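Possible glutathione S-transferase (PDB 3M8N) probably acts as a glutathione transferase, joining the thiol of glutathione to electrophilic substrates. Local coordinates at residues A[48-51]-A[52-56]; A[75-78]-A[79-82]. All coordinates share one frame; numbering follows the deposited sequence.

Contact 1. Residues A[48-51]-A[52-56]; sequences AKNP and SGQVP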
loop_
_atom_site.group_PDB
_atom_site.type_symbol
_atom_site.label_atom_id
_atom_site.label_comp_id
_atom_site.label_asym_id
_atom_site.label_seq_id
_atom_site.Cartn_x
_atom_site.Cartn_y
_atom_site.Cartn_z
ATOM N N ALA A 48 15.174 16.605 -7.026
ATOM C CA ALA A 48 16.407 15.893 -7.044
ATOM C C ALA A 48 16.410 14.684 -6.087
ATOM O O ALA A 48 16.979 13.657 -6.437
ATOM C CB ALA A 48 17.557 16.832 -6.748
ATOM N N LYS A 49 15.791 14.781 -4.901
ATOM C CA LYS A 49 15.791 13.675 -3.901
ATOM C C LYS A 49 14.618 12.714 -4.087
ATOM O O LYS A 49 14.751 11.504 -3.909
ATOM C CB LYS A 49 15.722 14.248 -2.506
ATOM C CG LYS A 49 16.554 15.422 -2.309
ATOM C CD LYS A 49 15.874 16.274 -1.287
ATOM C CE LYS A 49 16.547 17.635 -1.121
ATOM N NZ LYS A 49 17.632 17.584 -0.121
ATOM N N ASN A 50 13.453 13.260 -4.395
ATOM C CA ASN A 50 12.390 12.444 -4.917
ATOM C C ASN A 50 11.776 13.045 -6.153
ATOM O O ASN A 50 11.163 14.107 -6.081
ATOM C CB ASN A 50 11.315 12.114 -3.891
ATOM C CG ASN A 50 10.294 11.152 -4.434
ATOM O OD1 ASN A 50 9.264 11.564 -4.829
ATOM N ND2 ASN A 50 10.606 9.871 -4.497
ATOM N N PRO A 51 11.942 12.343 -7.299
ATOM C CA PRO A 51 11.579 12.860 -8.642
ATOM C C PRO A 51 10.074 13.026 -8.801
ATOM O O PRO A 51 9.678 13.813 -9.676
ATOM C CB PRO A 51 12.089 11.756 -9.602
ATOM C CG PRO A 51 12.962 10.856 -8.752
ATOM C CD PRO A 51 12.425 10.943 -7.390
ATOM N N SER A 52 9.282 12.319 -7.965
ATOM C CA SER A 52 7.789 12.403 -7.887
ATOM C C SER A 52 7.185 13.407 -6.930
ATOM O O SER A 52 5.986 13.398 -6.755
ATOM C CB SER A 52 7.165 11.090 -7.453
ATOM O OG SER A 52 7.882 10.023 -7.979
ATOM N N GLY A 53 7.995 14.224 -6.284
ATOM C CA GLY A 53 7.484 15.238 -5.387
ATOM C C GLY A 53 6.891 14.722 -4.081
ATOM O O GLY A 53 6.130 15.424 -3.428
ATOM N N GLN A 54 7.247 13.505 -3.685
ATOM C CA GLN A 54 6.614 12.860 -2.546
ATOM C C GLN A 54 7.150 13.342 -1.174
ATOM O O GLN A 54 8.331 13.367 -0.930
ATOM C CB GLN A 54 6.791 11.356 -2.684
ATOM C CG GLN A 54 6.238 10.763 -3.947
ATOM C CD GLN A 54 5.523 9.445 -3.709
ATOM O OE1 GLN A 54 4.384 9.419 -3.178
ATOM N NE2 GLN A 54 6.150 8.341 -4.129
ATOM N N VAL A 55 6.238 13.720 -0.303
ATOM C CA VAL A 55 6.469 13.968 1.122
ATOM C C VAL A 55 5.504 13.008 1.889
ATOM O O VAL A 55 4.350 12.951 1.534
ATOM C CB VAL A 55 6.150 15.473 1.397
ATOM C CG1 VAL A 55 6.380 15.856 2.781
ATOM C CG2 VAL A 55 7.008 16.333 0.512
ATOM N N PRO A 56 5.961 12.247 2.926
ATOM C CA PRO A 56 7.253 12.267 3.578
ATOM C C PRO A 56 8.348 11.555 2.769
ATOM O O PRO A 56 8.050 10.747 1.897
ATOM C CB PRO A 56 6.971 11.566 4.907
ATOM C CG PRO A 56 5.938 10.525 4.560
ATOM C CD PRO A 56 5.101 11.179 3.487
HETATM O O HOH W 1 9.170 7.686 -6.653
#

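Contact 2. Residues A[75-78]-A[79-82]; sequences YLAV and GTSL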
loop_
_atom_site.group_PDB
_atom_site.type_symbol
_atom_site.label_atom_id
_atom_site.label_comp_id
_atom_site.label_asym_id
_atom_site.label_seq_id
_atom_site.Cartn_x
_atom_site.Cartn_y
_atom_site.Cartn_z
ATOM N N TYR A 75 10.244 0.087 7.255
ATOM C CA TYR A 75 11.636 0.245 7.389
ATOM C C TYR A 75 12.033 0.570 8.831
ATOM O O TYR A 75 13.001 0.074 9.354
ATOM C CB TYR A 75 12.148 1.330 6.444
ATOM C CG TYR A 75 13.665 1.510 6.553
ATOM C CD1 TYR A 75 14.563 0.534 6.073
ATOM C CD2 TYR A 75 14.209 2.594 7.195
ATOM C CE1 TYR A 75 15.947 0.683 6.179
ATOM C CE2 TYR A 75 15.600 2.709 7.332
ATOM C CZ TYR A 75 16.441 1.764 6.792
ATOM O OH TYR A 75 17.778 1.874 6.914
ATOM N N LEU A 76 11.295 1.462 9.445
ATOM C CA LEU A 76 11.629 1.940 10.757
ATOM C C LEU A 76 11.350 0.865 11.813
ATOM O O LEU A 76 11.992 0.847 12.841
ATOM C CB LEU A 76 10.877 3.231 11.067
ATOM C CG LEU A 76 11.151 4.471 10.282
ATOM C CD1 LEU A 76 10.011 5.466 10.565
ATOM C CD2 LEU A 76 12.505 5.042 10.697
ATOM N N ALA A 77 10.445 -0.052 11.527
ATOM C CA ALA A 77 9.945 -0.980 12.490
ATOM C C ALA A 77 10.577 -2.310 12.529
ATOM O O ALA A 77 10.300 -3.035 13.420
ATOM C CB ALA A 77 8.454 -1.174 12.307
ATOM N N VAL A 78 11.410 -2.657 11.553
ATOM C CA VAL A 78 12.030 -3.950 11.516
ATOM C C VAL A 78 12.831 -4.038 12.811
ATOM O O VAL A 78 13.491 -3.096 13.201
ATOM C CB VAL A 78 12.987 -4.023 10.287
ATOM C CG1 VAL A 78 13.916 -5.209 10.370
ATOM C CG2 VAL A 78 12.239 -4.019 9.010
ATOM N N GLY A 79 12.762 -5.171 13.472
ATOM C CA GLY A 79 13.518 -5.359 14.654
ATOM C C GLY A 79 13.082 -4.598 15.895
ATOM O O GLY A 79 13.875 -4.440 16.829
ATOM N N THR A 80 11.856 -4.077 15.872
ATOM C CA THR A 80 11.336 -3.238 16.942
ATOM C C THR A 80 10.117 -3.892 17.464
ATOM O O THR A 80 9.683 -4.891 16.938
ATOM C CB THR A 80 10.965 -1.823 16.568
ATOM O OG1 THR A 80 9.761 -1.834 15.819
ATOM C CG2 THR A 80 12.065 -1.100 15.829
ATOM N N SER A 81 9.609 -3.362 18.559
ATOM C CA SER A 81 8.390 -3.888 19.159
ATOM C C SER A 81 7.138 -3.623 18.306
ATOM O O SER A 81 6.173 -4.304 18.491
ATOM C CB SER A 81 8.183 -3.317 20.546
ATOM O OG SER A 81 8.274 -1.916 20.491
ATOM N N LEU A 82 7.189 -2.688 17.347
ATOM C CA LEU A 82 6.122 -2.528 16.345
ATOM C C LEU A 82 6.056 -3.502 15.201
ATOM O O LEU A 82 5.131 -3.399 14.371
ATOM C CB LEU A 82 6.186 -1.162 15.749
ATOM C CG LEU A 82 6.015 -0.018 16.714
ATOM C CD1 LEU A 82 6.197 1.276 15.901
ATOM C CD2 LEU A 82 4.625 -0.081 17.331
#

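Contact 1. Residues A[48-51]-A[52-56]
Asn-50 to Gly-53 form a type I beta turn, with Pro-51 and Ser-52 at its two corners. The closing bond runs from Gly-53 N to Asn-50 O at 3.2 Å, and Gly-53 leaves the turn with a positive phi, a conformation that favours glycine. The chain thus doubles back on the residue that opened it, and the side chain of Asn-50 fills the inside of the bend. With CG anti to the backbone N (chi1 -174°), the amide is directed across the turn and its OD1 faces the backbone N-H groups beyond. Gln-54 N gives Asn-50 OD1 a fairly straight hydrogen bond of 3.0 Å, coming in 33° from the plane of the amide carbonyl. Ser-52 N adds a weak one of 3.2 Å to Asn-50 OD1, the Asx-turn pairing of a side-chain oxygen with the N-H two residues on. OD1 of this buried residue thus takes one good bond and one weak one. The turn belongs to the loop between helix 44-47 and strand 57-59 of the thioredoxin-like domain, which leads into Pro-56 and its cis peptide bond, a hallmark of the GST fold. Carbon atoms of both neighbours also come close: Gln-54 CG lies 3.3 Å and Ser-52 CB 3.4 Å from Asn-50 OD1. The two terminal amides, of Asn-50 and Gln-54, are turned 48° against each other, and Gln-54 NE2 is spent on a hydrogen bond to Glu-68. On the other branch of the asparagine, a water hydrogen-bonds to Ser-52 OG at 3.0 Å and accepts a weak bond from Asn-50 ND2. Ser-52 itself packs on Val-142 of the second subunit.

Contact 2. Residues A[75-78]-A[79-82]
The side chain of Thr-80 points back at the end of helix 69-77, and its two branches do different work. Thr-80 OG1 lies between the backbone N and the carbonyl carbon (chi1 74°), which brings the hydroxyl 2.7 Å from Ala-77 O, to which it donates. Thr-80 N reaches Ala-77 O at 3.1 Å from the same face of the carbonyl plane, so one residue holds one acceptor with both backbone and side chain. Thr-80 OG1 in turn accepts a weak bond of 3.1 Å from Leu-82 N, the pattern of an ST turn. The methyl branch lies alongside the helix end, with Thr-80 CG2 3.6 Å from Leu-76 O. Beyond the hydroxyl, Ala-77 CB meets Leu-82 CB at 4.1 Å, an apolar contact that continues into Ile-160 and Ile-163 of helix 160-169. With an alanine here in place of Thr-80, Ala-77 O would probably lose its hydroxyl partner and Leu-82 N its weak side-chain acceptor. Val-78 is turned away from the bend overall and packs on Arg-87 of the second subunit. Gly-79 has a positive phi, and any CB there would run into Val-78 O. One turn back, Tyr-75 makes a cation-pi contact with that same arginine of the second subunit. The bend from Ala-77 to Thr-80 is a type II beta turn with glycine at its third position, here ending the last helix of the thioredoxin-like domain and opening the linker to the helical domain that GSTs share.

How the contacts relate
Contact 1 and contact 2 are successive on the chain, with centres 24 Å apart and nearest atoms about 9 Å apart, so they do not touch. What joins them is the beta-beta-alpha half of the thioredoxin-like domain: contact 1 leads into strand 57-59, strand 65-67 follows, and contact 2 ends the helix after it. Helix 13-24 is common ground, since Pro-56 and Leu-76 both pack on its Val-18. Both regions also reach the second subunit. Contact 1 lies nearer the probable glutathione site, which in relatives is lined by the loop around the cis-proline; contact 2 lies at the start of the linker to the helical domain.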